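Local structure of putative hydrolase (Bacteroides ovatus, 4HBS) at residues 68-73 with 102-107; 44-49 with 396-401; 94-99 with 131-136. The protein is of unknown function but is probably a hydrolase, built as a five-bladed beta-propeller and perhaps acting on carbohydrate. All blocks are in the same frame, centred on the assembly; numbering follows the deposited sequence.

The three contacts range from pairing within one sheet to packing between separate elements of a propeller. Contact 1 lies within an antiparallel sheet, where strands 71-75 and 98-102 pair; it is partly buried and rests mainly on backbone bonds with one indole-amide bond added. Contact 3 is buried and engages the other end of strand 98-102, holding the 131-136 segment through an asparagine amide together with backbone and threonine bonds; it touches contact 1 where Phe72 and Trp73 pack on Ile99. Contact 2, also buried, joins helix 43-48 to strand 399-403 of a different sheet, and there aromatic packing dominates. Contacts 1 and 2 meet through Tyr45 and through the rings of Trp73 and Phe49, whereas contacts 2 and 3 do not touch.

Contact 1 of 3, residues 68-73 with 102-107; sequences DGNIFW and QTPGEK
Gln102 sends CG anti to its backbone N (chi1 176°) and stays extended to its amide, while Trp73, with CG beside its own backbone N (chi1 -65°), swings its indole across to meet it. Trp73 NE1 donates to Gln102 OE1 at 2.9 Å. The acceptor lies in the indole plane, but the donor is tilted from the amide plane and the N-H points somewhat off line, at 141°. Gln102 CB packs beside the same ring, 3.4 Å from Trp73 NE1. Ile71 runs alongside Gln102 in the same direction, with Ile71 CD1 near Gln102 OE1. The other end of the amide, Gln102 NE2, is bonded to Tyr45 OH, which probably fixes the amide's rotation.

Next to this pair the backbones join twice: Ile71 N gives to Gln102 O at 2.8 Å, and Gln102 N gives to Ile71 O at 2.7 Å. Further out, Asn70 OD1 rests 3.5 Å from Thr103 CG2 and equally close to Pro104 CD, with Asn70 ND2 bonded to Tyr207. Asp68 OD1 accepts from Asn70 N and closes an Asx turn leading into the strand. Ile71 and Gln102 form a hydrogen-bonded antiparallel pair where strand 71-75 begins and strand 98-102 ends, inside a four-stranded antiparallel sheet of the propeller.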
loop_
_atom_site.group_PDB
_atom_site.type_symbol
_atom_site.label_atom_id
_atom_site.label_comp_id
_atom_site.label_asym_id
_atom_site.label_seq_id
_atom_site.Cartn_x
_atom_site.Cartn_y
_atom_site.Cartn_z
ATOM N N ASP A 68 -9.382 -16.802 -7.110
ATOM C CA ASP A 68 -9.413 -18.138 -6.489
ATOM C C ASP A 68 -9.654 -18.085 -4.959
ATOM O O ASP A 68 -9.555 -19.120 -4.301
ATOM C CB ASP A 68 -8.109 -18.914 -6.801
ATOM C CG ASP A 68 -6.820 -18.134 -6.587
ATOM O OD1 ASP A 68 -6.689 -17.478 -5.526
ATOM O OD2 ASP A 68 -5.975 -18.125 -7.509
ATOM N N GLY A 69 -9.965 -16.903 -4.413
ATOM C CA GLY A 69 -10.230 -16.736 -2.992
ATOM C C GLY A 69 -9.034 -16.300 -2.173
ATOM O O GLY A 69 -9.201 -15.950 -1.001
ATOM N N ASN A 70 -7.813 -16.317 -2.763
ATOM C CA ASN A 70 -6.601 -15.891 -2.061
ATOM C C ASN A 70 -6.443 -14.390 -2.193
ATOM O O ASN A 70 -7.167 -13.761 -2.968
ATOM C CB ASN A 70 -5.364 -16.584 -2.635
ATOM C CG ASN A 70 -5.429 -18.091 -2.656
ATOM O OD1 ASN A 70 -5.989 -18.717 -1.764
ATOM N ND2 ASN A 70 -4.874 -18.711 -3.694
ATOM N N ILE A 71 -5.493 -13.811 -1.427
ATOM C CA ILE A 71 -5.178 -12.376 -1.438
ATOM C C ILE A 71 -3.690 -12.229 -1.678
ATOM O O ILE A 71 -2.891 -12.908 -1.028
ATOM C CB ILE A 71 -5.613 -11.667 -0.122
ATOM C CG1 ILE A 71 -7.132 -11.762 0.060
ATOM C CG2 ILE A 71 -5.135 -10.190 -0.105
ATOM C CD1 ILE A 71 -7.600 -11.376 1.354
ATOM N N PHE A 72 -3.317 -11.331 -2.595
ATOM C CA PHE A 72 -1.923 -11.071 -2.935
ATOM C C PHE A 72 -1.436 -9.859 -2.130
ATOM O O PHE A 72 -2.056 -8.812 -2.190
ATOM C CB PHE A 72 -1.793 -10.831 -4.449
ATOM C CG PHE A 72 -0.493 -10.197 -4.864
ATOM C CD1 PHE A 72 0.626 -10.972 -5.123
ATOM C CD2 PHE A 72 -0.365 -8.817 -4.923
ATOM C CE1 PHE A 72 1.847 -10.377 -5.433
ATOM C CE2 PHE A 72 0.854 -8.225 -5.231
ATOM C CZ PHE A 72 1.956 -9.004 -5.473
ATOM N N TRP A 73 -0.322 -10.001 -1.405
ATOM C CA TRP A 73 0.282 -8.921 -0.614
ATOM C C TRP A 73 1.618 -8.562 -1.204
ATOM O O TRP A 73 2.409 -9.477 -1.439
ATOM C CB TRP A 73 0.497 -9.368 0.841
ATOM C CG TRP A 73 -0.757 -9.637 1.590
ATOM C CD1 TRP A 73 -1.612 -10.688 1.415
ATOM C CD2 TRP A 73 -1.255 -8.894 2.704
ATOM N NE1 TRP A 73 -2.629 -10.629 2.337
ATOM C CE2 TRP A 73 -2.423 -9.550 3.157
ATOM C CE3 TRP A 73 -0.855 -7.705 3.340
ATOM C CZ2 TRP A 73 -3.198 -9.049 4.208
ATOM C CZ3 TRP A 73 -1.615 -7.220 4.392
ATOM C CH2 TRP A 73 -2.770 -7.888 4.817
ATOM N N GLN A 102 -1.924 -14.805 0.671
ATOM C CA GLN A 102 -2.704 -15.193 1.841
ATOM C C GLN A 102 -3.820 -16.079 1.376
ATOM O O GLN A 102 -4.596 -15.644 0.529
ATOM C CB GLN A 102 -3.277 -13.970 2.543
ATOM C CG GLN A 102 -4.191 -14.284 3.731
ATOM C CD GLN A 102 -4.894 -13.074 4.264
ATOM O OE1 GLN A 102 -4.792 -11.978 3.730
ATOM N NE2 GLN A 102 -5.672 -13.261 5.302
ATOM N N THR A 103 -3.940 -17.298 1.935
ATOM C CA THR A 103 -5.018 -18.229 1.594
ATOM C C THR A 103 -6.115 -18.138 2.653
ATOM O O THR A 103 -5.838 -17.695 3.766
ATOM C CB THR A 103 -4.467 -19.657 1.519
ATOM O OG1 THR A 103 -3.832 -19.973 2.766
ATOM C CG2 THR A 103 -3.500 -19.843 0.373
ATOM N N PRO A 104 -7.355 -18.609 2.383
ATOM C CA PRO A 104 -8.396 -18.569 3.435
ATOM C C PRO A 104 -7.987 -19.327 4.710
ATOM O O PRO A 104 -7.440 -20.428 4.598
ATOM C CB PRO A 104 -9.598 -19.234 2.756
ATOM C CG PRO A 104 -9.369 -19.027 1.306
ATOM C CD PRO A 104 -7.897 -19.155 1.122
ATOM N N GLY A 105 -8.216 -18.719 5.888
ATOM C CA GLY A 105 -7.896 -19.337 7.178
ATOM C C GLY A 105 -7.538 -18.362 8.284
ATOM O O GLY A 105 -7.945 -18.552 9.432
ATOM N N GLU A 106 -6.739 -17.329 7.948
ATOM C CA GLU A 106 -6.276 -16.264 8.854
ATOM C C GLU A 106 -5.390 -16.775 10.038
ATOM O O GLU A 106 -5.378 -16.176 11.126
ATOM C CB GLU A 106 -7.445 -15.411 9.355
ATOM C CG GLU A 106 -8.053 -14.574 8.256
ATOM C CD GLU A 106 -9.148 -13.653 8.742
ATOM O OE1 GLU A 106 -9.842 -14.007 9.726
ATOM O OE2 GLU A 106 -9.332 -12.584 8.117
ATOM N N LYS A 107 -4.587 -17.822 9.777
ATOM C CA LYS A 107 -3.571 -18.349 10.693
ATOM C C LYS A 107 -2.200 -18.054 10.001
ATOM O O LYS A 107 -2.203 -17.733 8.815
ATOM C CB LYS A 107 -3.804 -19.856 10.972
ATOM C CG LYS A 107 -5.215 -20.236 11.483
ATOM C CD LYS A 107 -5.605 -19.598 12.845
ATOM C CE LYS A 107 -6.935 -18.844 12.817
ATOM N NZ LYS A 107 -7.134 -17.978 14.021
#

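Contact 2 of 3, residues 44-49 with 396-401; sequences KYNALF and RPYFYR
Asn46, on the helix, reaches across to the strand that runs nearly antiparallel to it. From CB, with CG beside the backbone N (chi1 -71°), the chain leads to an amide whose CG comes 3.9 Å from Tyr398 CD1. At the tip, Asn46 OD1 accepts from Phe399 N at 2.7 Å, in the carbonyl plane and almost straight at 175°, and also lies at the edge of the Phe399 ring. Asn46 ND2 sits at the edge of the Tyr398 ring, the two planes nearly perpendicular, and donates to a water that in turn donates to Phe399 O. The amide thus serves both polar backbone atoms of Phe399, one directly and one through water.

Beside it, Tyr45 CB lies over the face of Phe399 in a CH-pi contact, 3.9 Å from the ring centroid, and the Tyr45 ring turns its edge to that same ring. Phe49 completes the aromatic cluster, its CD1 3.5 Å from Phe399 CE1. Beyond Tyr45, Arg401 NH2 approaches Tyr45 CE1, while Arg401 NE forms a salt bridge with Asp42. The chemistry implies a division of labour: aromatic rings fill the buried interface, and a single amide meets the polar backbone of the strand where the helix covers it.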
loop_
_atom_site.group_PDB
_atom_site.type_symbol
_atom_site.label_atom_id
_atom_site.label_comp_id
_atom_site.label_asym_id
_atom_site.label_seq_id
_atom_site.Cartn_x
_atom_site.Cartn_y
_atom_site.Cartn_z
ATOM N N LYS A 44 -6.085 -9.127 15.471
ATOM C CA LYS A 44 -5.873 -10.398 14.751
ATOM C C LYS A 44 -4.823 -10.204 13.670
ATOM O O LYS A 44 -3.919 -11.030 13.538
ATOM C CB LYS A 44 -7.194 -10.877 14.109
ATOM C CG LYS A 44 -7.211 -12.304 13.600
ATOM C CD LYS A 44 -8.559 -12.616 12.935
ATOM C CE LYS A 44 -9.224 -13.854 13.477
ATOM N NZ LYS A 44 -8.679 -15.110 12.886
ATOM N N TYR A 45 -4.948 -9.102 12.882
ATOM C CA TYR A 45 -4.010 -8.802 11.798
ATOM C C TYR A 45 -2.720 -8.277 12.365
ATOM O O TYR A 45 -1.677 -8.716 11.926
ATOM C CB TYR A 45 -4.610 -7.865 10.744
ATOM C CG TYR A 45 -5.337 -8.665 9.690
ATOM C CD1 TYR A 45 -6.513 -9.339 9.993
ATOM C CD2 TYR A 45 -4.756 -8.905 8.451
ATOM C CE1 TYR A 45 -7.129 -10.175 9.067
ATOM C CE2 TYR A 45 -5.347 -9.761 7.525
ATOM C CZ TYR A 45 -6.523 -10.419 7.844
ATOM O OH TYR A 45 -7.078 -11.284 6.922
ATOM N N ASN A 46 -2.755 -7.429 13.397
ATOM C CA ASN A 46 -1.516 -6.981 14.043
ATOM C C ASN A 46 -0.699 -8.205 14.511
ATOM O O ASN A 46 0.519 -8.190 14.381
ATOM C CB ASN A 46 -1.807 -6.048 15.227
ATOM C CG ASN A 46 -2.311 -4.691 14.814
ATOM O OD1 ASN A 46 -2.522 -4.418 13.633
ATOM N ND2 ASN A 46 -2.521 -3.797 15.769
ATOM N N ALA A 47 -1.381 -9.290 14.979
ATOM C CA ALA A 47 -0.719 -10.526 15.419
ATOM C C ALA A 47 -0.189 -11.302 14.239
ATOM O O ALA A 47 0.924 -11.827 14.322
ATOM C CB ALA A 47 -1.675 -11.394 16.216
ATOM N N LEU A 48 -0.949 -11.362 13.125
ATOM C CA LEU A 48 -0.485 -12.059 11.923
ATOM C C LEU A 48 0.855 -11.508 11.433
ATOM O O LEU A 48 1.716 -12.294 11.048
ATOM C CB LEU A 48 -1.510 -11.969 10.781
ATOM C CG LEU A 48 -2.655 -12.952 10.821
ATOM C CD1 LEU A 48 -3.694 -12.589 9.769
ATOM C CD2 LEU A 48 -2.160 -14.403 10.628
ATOM N N PHE A 49 1.048 -10.178 11.491
ATOM C CA PHE A 49 2.282 -9.536 11.056
ATOM C C PHE A 49 3.246 -9.244 12.243
ATOM O O PHE A 49 4.112 -8.379 12.131
ATOM C CB PHE A 49 1.951 -8.285 10.249
ATOM C CG PHE A 49 1.249 -8.653 8.955
ATOM C CD1 PHE A 49 -0.118 -8.922 8.935
ATOM C CD2 PHE A 49 1.958 -8.767 7.769
ATOM C CE1 PHE A 49 -0.762 -9.276 7.750
ATOM C CE2 PHE A 49 1.314 -9.135 6.588
ATOM C CZ PHE A 49 -0.047 -9.379 6.584
ATOM N N ARG A 396 6.665 -2.108 10.871
ATOM C CA ARG A 396 5.702 -3.121 10.451
ATOM C C ARG A 396 4.328 -2.491 10.390
ATOM O O ARG A 396 4.103 -1.440 11.029
ATOM C CB ARG A 396 5.715 -4.378 11.353
ATOM C CG ARG A 396 5.934 -4.137 12.815
ATOM C CD ARG A 396 4.674 -3.711 13.516
ATOM N NE ARG A 396 4.167 -4.793 14.353
ATOM C CZ ARG A 396 3.104 -5.560 14.102
ATOM N NH1 ARG A 396 2.362 -5.358 13.021
ATOM N NH2 ARG A 396 2.762 -6.518 14.947
ATOM N N PRO A 397 3.390 -3.082 9.604
ATOM C CA PRO A 397 2.068 -2.478 9.509
ATOM C C PRO A 397 1.227 -2.698 10.742
ATOM O O PRO A 397 1.397 -3.674 11.455
ATOM C CB PRO A 397 1.450 -3.158 8.288
ATOM C CG PRO A 397 2.135 -4.446 8.178
ATOM C CD PRO A 397 3.485 -4.305 8.778
ATOM N N TYR A 398 0.341 -1.764 10.995
ATOM C CA TYR A 398 -0.637 -1.835 12.070
ATOM C C TYR A 398 -1.976 -1.680 11.378
ATOM O O TYR A 398 -2.080 -0.850 10.475
ATOM C CB TYR A 398 -0.359 -0.768 13.127
ATOM C CG TYR A 398 0.799 -1.150 14.017
ATOM C CD1 TYR A 398 0.675 -2.171 14.959
ATOM C CD2 TYR A 398 2.036 -0.521 13.899
ATOM C CE1 TYR A 398 1.731 -2.517 15.800
ATOM C CE2 TYR A 398 3.107 -0.869 14.729
ATOM C CZ TYR A 398 2.938 -1.851 15.695
ATOM O OH TYR A 398 3.974 -2.218 16.514
ATOM N N PHE A 399 -2.952 -2.538 11.705
ATOM C CA PHE A 399 -4.238 -2.573 11.025
ATOM C C PHE A 399 -5.386 -1.954 11.844
ATOM O O PHE A 399 -5.411 -2.037 13.077
ATOM C CB PHE A 399 -4.564 -4.021 10.665
ATOM C CG PHE A 399 -3.553 -4.601 9.710
ATOM C CD1 PHE A 399 -2.344 -5.114 10.176
ATOM C CD2 PHE A 399 -3.763 -4.558 8.339
ATOM C CE1 PHE A 399 -1.411 -5.651 9.299
ATOM C CE2 PHE A 399 -2.811 -5.074 7.458
ATOM C CZ PHE A 399 -1.648 -5.625 7.948
ATOM N N TYR A 400 -6.334 -1.320 11.124
ATOM C CA TYR A 400 -7.529 -0.689 11.696
ATOM C C TYR A 400 -8.754 -1.028 10.867
ATOM O O TYR A 400 -8.628 -1.255 9.677
ATOM C CB TYR A 400 -7.380 0.855 11.745
ATOM C CG TYR A 400 -6.150 1.311 12.485
ATOM C CD1 TYR A 400 -4.906 1.330 11.862
ATOM C CD2 TYR A 400 -6.217 1.684 13.822
ATOM C CE1 TYR A 400 -3.761 1.703 12.551
ATOM C CE2 TYR A 400 -5.069 2.034 14.531
ATOM C CZ TYR A 400 -3.844 2.051 13.890
ATOM O OH TYR A 400 -2.713 2.370 14.599
ATOM N N ARG A 401 -9.932 -1.033 11.480
ATOM C CA ARG A 401 -11.211 -1.224 10.786
ATOM C C ARG A 401 -12.118 -0.065 11.178
ATOM O O ARG A 401 -12.169 0.286 12.365
ATOM C CB ARG A 401 -11.859 -2.564 11.128
ATOM C CG ARG A 401 -10.959 -3.755 10.856
ATOM C CD ARG A 401 -11.669 -4.913 10.188
ATOM N NE ARG A 401 -10.707 -5.966 9.843
ATOM C CZ ARG A 401 -10.886 -6.918 8.926
ATOM N NH1 ARG A 401 -12.020 -6.984 8.230
ATOM N NH2 ARG A 401 -9.933 -7.815 8.698
HETATM O O HOH W 1 -3.926 -1.291 15.237
#

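Contact 3 of 3, residues 94-99 with 131-136; sequences FPRNSI and VRTHIR
Asn97 and His134 each give up the most surface here, and Thr133 and Pro95 follow. Asn97 places CG between its backbone N and carbonyl carbon (chi1 54°), which turns its amide onto the backbone of Ile135. There it bonds twice: Asn97 OD1 accepts from Ile135 N at 2.9 Å on a lone pair, and Asn97 ND2 donates to Ile135 O at 3.1 Å, nearly in the amide plane. A second bond from Asn97 ND2, to the backbone O of Tyr158, carries the grip on to strand 156-165. The main chain adds His134 N to Asn97 O at 2.9 Å, with the donor above the carbonyl plane.

One face of the His134 imidazole is met by Ile99 CD1, 4.0 Å from the ring centroid, in a CH-pi contact. His134 NE2 is bonded to Tyr196 OH. Thr133 OG1 accepts from Arg96 N at 3.2 Å, and Thr133 CG2 packs against Asn97 OD1. Pro95 closes the row, with CB against Thr133 N and CD 3.6 Å from Val131 O. A side-chain amide pairing with both the N-H and the C=O of one residue mimics a strand neighbour, here in the propeller fold where the start of strand 98-102 meets a connecting segment.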
loop_
_atom_site.group_PDB
_atom_site.type_symbol
_atom_site.label_atom_id
_atom_site.label_comp_id
_atom_site.label_asym_id
_atom_site.label_seq_id
_atom_site.Cartn_x
_atom_site.Cartn_y
_atom_site.Cartn_z
ATOM N N PHE A 94 17.407 -7.033 3.985
ATOM C CA PHE A 94 16.483 -5.928 3.765
ATOM C C PHE A 94 16.132 -5.798 2.268
ATOM O O PHE A 94 16.346 -4.723 1.676
ATOM C CB PHE A 94 17.078 -4.628 4.360
ATOM C CG PHE A 94 16.083 -3.539 4.725
ATOM C CD1 PHE A 94 14.928 -3.837 5.443
ATOM C CD2 PHE A 94 16.340 -2.205 4.421
ATOM C CE1 PHE A 94 14.031 -2.839 5.789
ATOM C CE2 PHE A 94 15.447 -1.202 4.802
ATOM C CZ PHE A 94 14.316 -1.520 5.506
ATOM N N PRO A 95 15.519 -6.866 1.656
ATOM C CA PRO A 95 15.127 -6.799 0.234
ATOM C C PRO A 95 14.297 -5.571 -0.130
ATOM O O PRO A 95 13.456 -5.157 0.657
ATOM C CB PRO A 95 14.293 -8.081 0.042
ATOM C CG PRO A 95 13.974 -8.550 1.387
ATOM C CD PRO A 95 15.160 -8.184 2.202
ATOM N N ARG A 96 14.502 -5.018 -1.338
ATOM C CA ARG A 96 13.767 -3.822 -1.771
ATOM C C ARG A 96 12.303 -4.087 -2.045
ATOM O O ARG A 96 11.512 -3.156 -1.969
ATOM C CB ARG A 96 14.447 -3.137 -2.970
ATOM C CG ARG A 96 15.894 -2.712 -2.683
ATOM C CD ARG A 96 16.125 -2.155 -1.259
ATOM N NE ARG A 96 17.088 -1.040 -1.216
ATOM C CZ ARG A 96 16.792 0.234 -0.951
ATOM N NH1 ARG A 96 15.540 0.600 -0.716
ATOM N NH2 ARG A 96 17.747 1.157 -0.939
ATOM N N ASN A 97 11.927 -5.329 -2.265
ATOM C CA ASN A 97 10.531 -5.694 -2.429
ATOM C C ASN A 97 10.381 -7.199 -2.314
ATOM O O ASN A 97 11.347 -7.951 -2.489
ATOM C CB ASN A 97 9.936 -5.185 -3.756
ATOM C CG ASN A 97 10.710 -5.601 -4.970
ATOM O OD1 ASN A 97 10.843 -6.784 -5.252
ATOM N ND2 ASN A 97 11.278 -4.648 -5.708
ATOM N N SER A 98 9.169 -7.626 -2.022
ATOM C CA SER A 98 8.841 -9.032 -1.873
ATOM C C SER A 98 7.355 -9.190 -1.953
ATOM O O SER A 98 6.628 -8.191 -1.894
ATOM C CB SER A 98 9.371 -9.581 -0.550
ATOM O OG SER A 98 8.953 -8.809 0.561
ATOM N N ILE A 99 6.891 -10.423 -2.141
ATOM C CA ILE A 99 5.469 -10.689 -2.246
ATOM C C ILE A 99 5.097 -11.898 -1.382
ATOM O O ILE A 99 5.959 -12.637 -0.888
ATOM C CB ILE A 99 5.027 -10.856 -3.734
ATOM C CG1 ILE A 99 5.607 -12.148 -4.371
ATOM C CG2 ILE A 99 5.388 -9.592 -4.555
ATOM C CD1 ILE A 99 5.237 -12.409 -5.829
ATOM N N VAL A 131 16.215 -13.084 2.748
ATOM C CA VAL A 131 15.633 -13.118 1.412
ATOM C C VAL A 131 16.283 -12.087 0.496
ATOM O O VAL A 131 16.883 -11.125 0.974
ATOM C CB VAL A 131 14.113 -12.863 1.597
ATOM C CG1 VAL A 131 13.399 -12.551 0.286
ATOM C CG2 VAL A 131 13.460 -14.046 2.307
ATOM N N ARG A 132 16.189 -12.328 -0.830
ATOM C CA ARG A 132 16.669 -11.429 -1.879
ATOM C C ARG A 132 15.492 -10.641 -2.476
ATOM O O ARG A 132 14.359 -11.126 -2.454
ATOM C CB ARG A 132 17.339 -12.225 -2.992
ATOM C CG ARG A 132 18.361 -13.217 -2.513
ATOM C CD ARG A 132 19.063 -13.841 -3.685
ATOM N NE ARG A 132 20.138 -14.740 -3.266
ATOM C CZ ARG A 132 19.982 -16.003 -2.876
ATOM N NH1 ARG A 132 18.773 -16.550 -2.828
ATOM N NH2 ARG A 132 21.037 -16.731 -2.529
ATOM N N THR A 133 15.765 -9.453 -3.042
ATOM C CA THR A 133 14.749 -8.611 -3.698
ATOM C C THR A 133 13.935 -9.460 -4.734
ATOM O O THR A 133 14.537 -10.214 -5.510
ATOM C CB THR A 133 15.444 -7.422 -4.391
ATOM O OG1 THR A 133 16.244 -6.701 -3.452
ATOM C CG2 THR A 133 14.470 -6.492 -5.076
ATOM N N HIS A 134 12.584 -9.357 -4.721
ATOM C CA HIS A 134 11.751 -10.137 -5.629
ATOM C C HIS A 134 11.985 -9.714 -7.082
ATOM O O HIS A 134 12.275 -10.581 -7.909
ATOM C CB HIS A 134 10.250 -10.051 -5.259
ATOM C CG HIS A 134 9.318 -10.381 -6.385
ATOM N ND1 HIS A 134 9.085 -11.683 -6.767
ATOM C CD2 HIS A 134 8.592 -9.559 -7.174
ATOM C CE1 HIS A 134 8.224 -11.621 -7.766
ATOM N NE2 HIS A 134 7.905 -10.360 -8.051
ATOM N N ILE A 135 11.854 -8.396 -7.397
ATOM C CA ILE A 135 12.050 -7.894 -8.755
ATOM C C ILE A 135 13.111 -6.800 -8.696
ATOM O O ILE A 135 13.007 -5.837 -7.930
ATOM C CB ILE A 135 10.727 -7.454 -9.432
ATOM C CG1 ILE A 135 10.943 -7.156 -10.930
ATOM C CG2 ILE A 135 10.078 -6.280 -8.736
ATOM C CD1 ILE A 135 9.688 -7.123 -11.747
ATOM N N ARG A 136 14.151 -6.985 -9.492
ATOM C CA ARG A 136 15.329 -6.140 -9.531
ATOM C C ARG A 136 15.229 -5.155 -10.680
ATOM O O ARG A 136 14.730 -5.518 -11.743
ATOM C CB ARG A 136 16.579 -7.048 -9.703
ATOM C CG ARG A 136 17.581 -6.901 -8.614
ATOM C CD ARG A 136 18.556 -8.053 -8.522
ATOM N NE ARG A 136 19.541 -8.074 -9.615
ATOM C CZ ARG A 136 20.609 -7.281 -9.721
ATOM N NH1 ARG A 136 20.855 -6.358 -8.802
ATOM N NH2 ARG A 136 21.441 -7.412 -10.747
#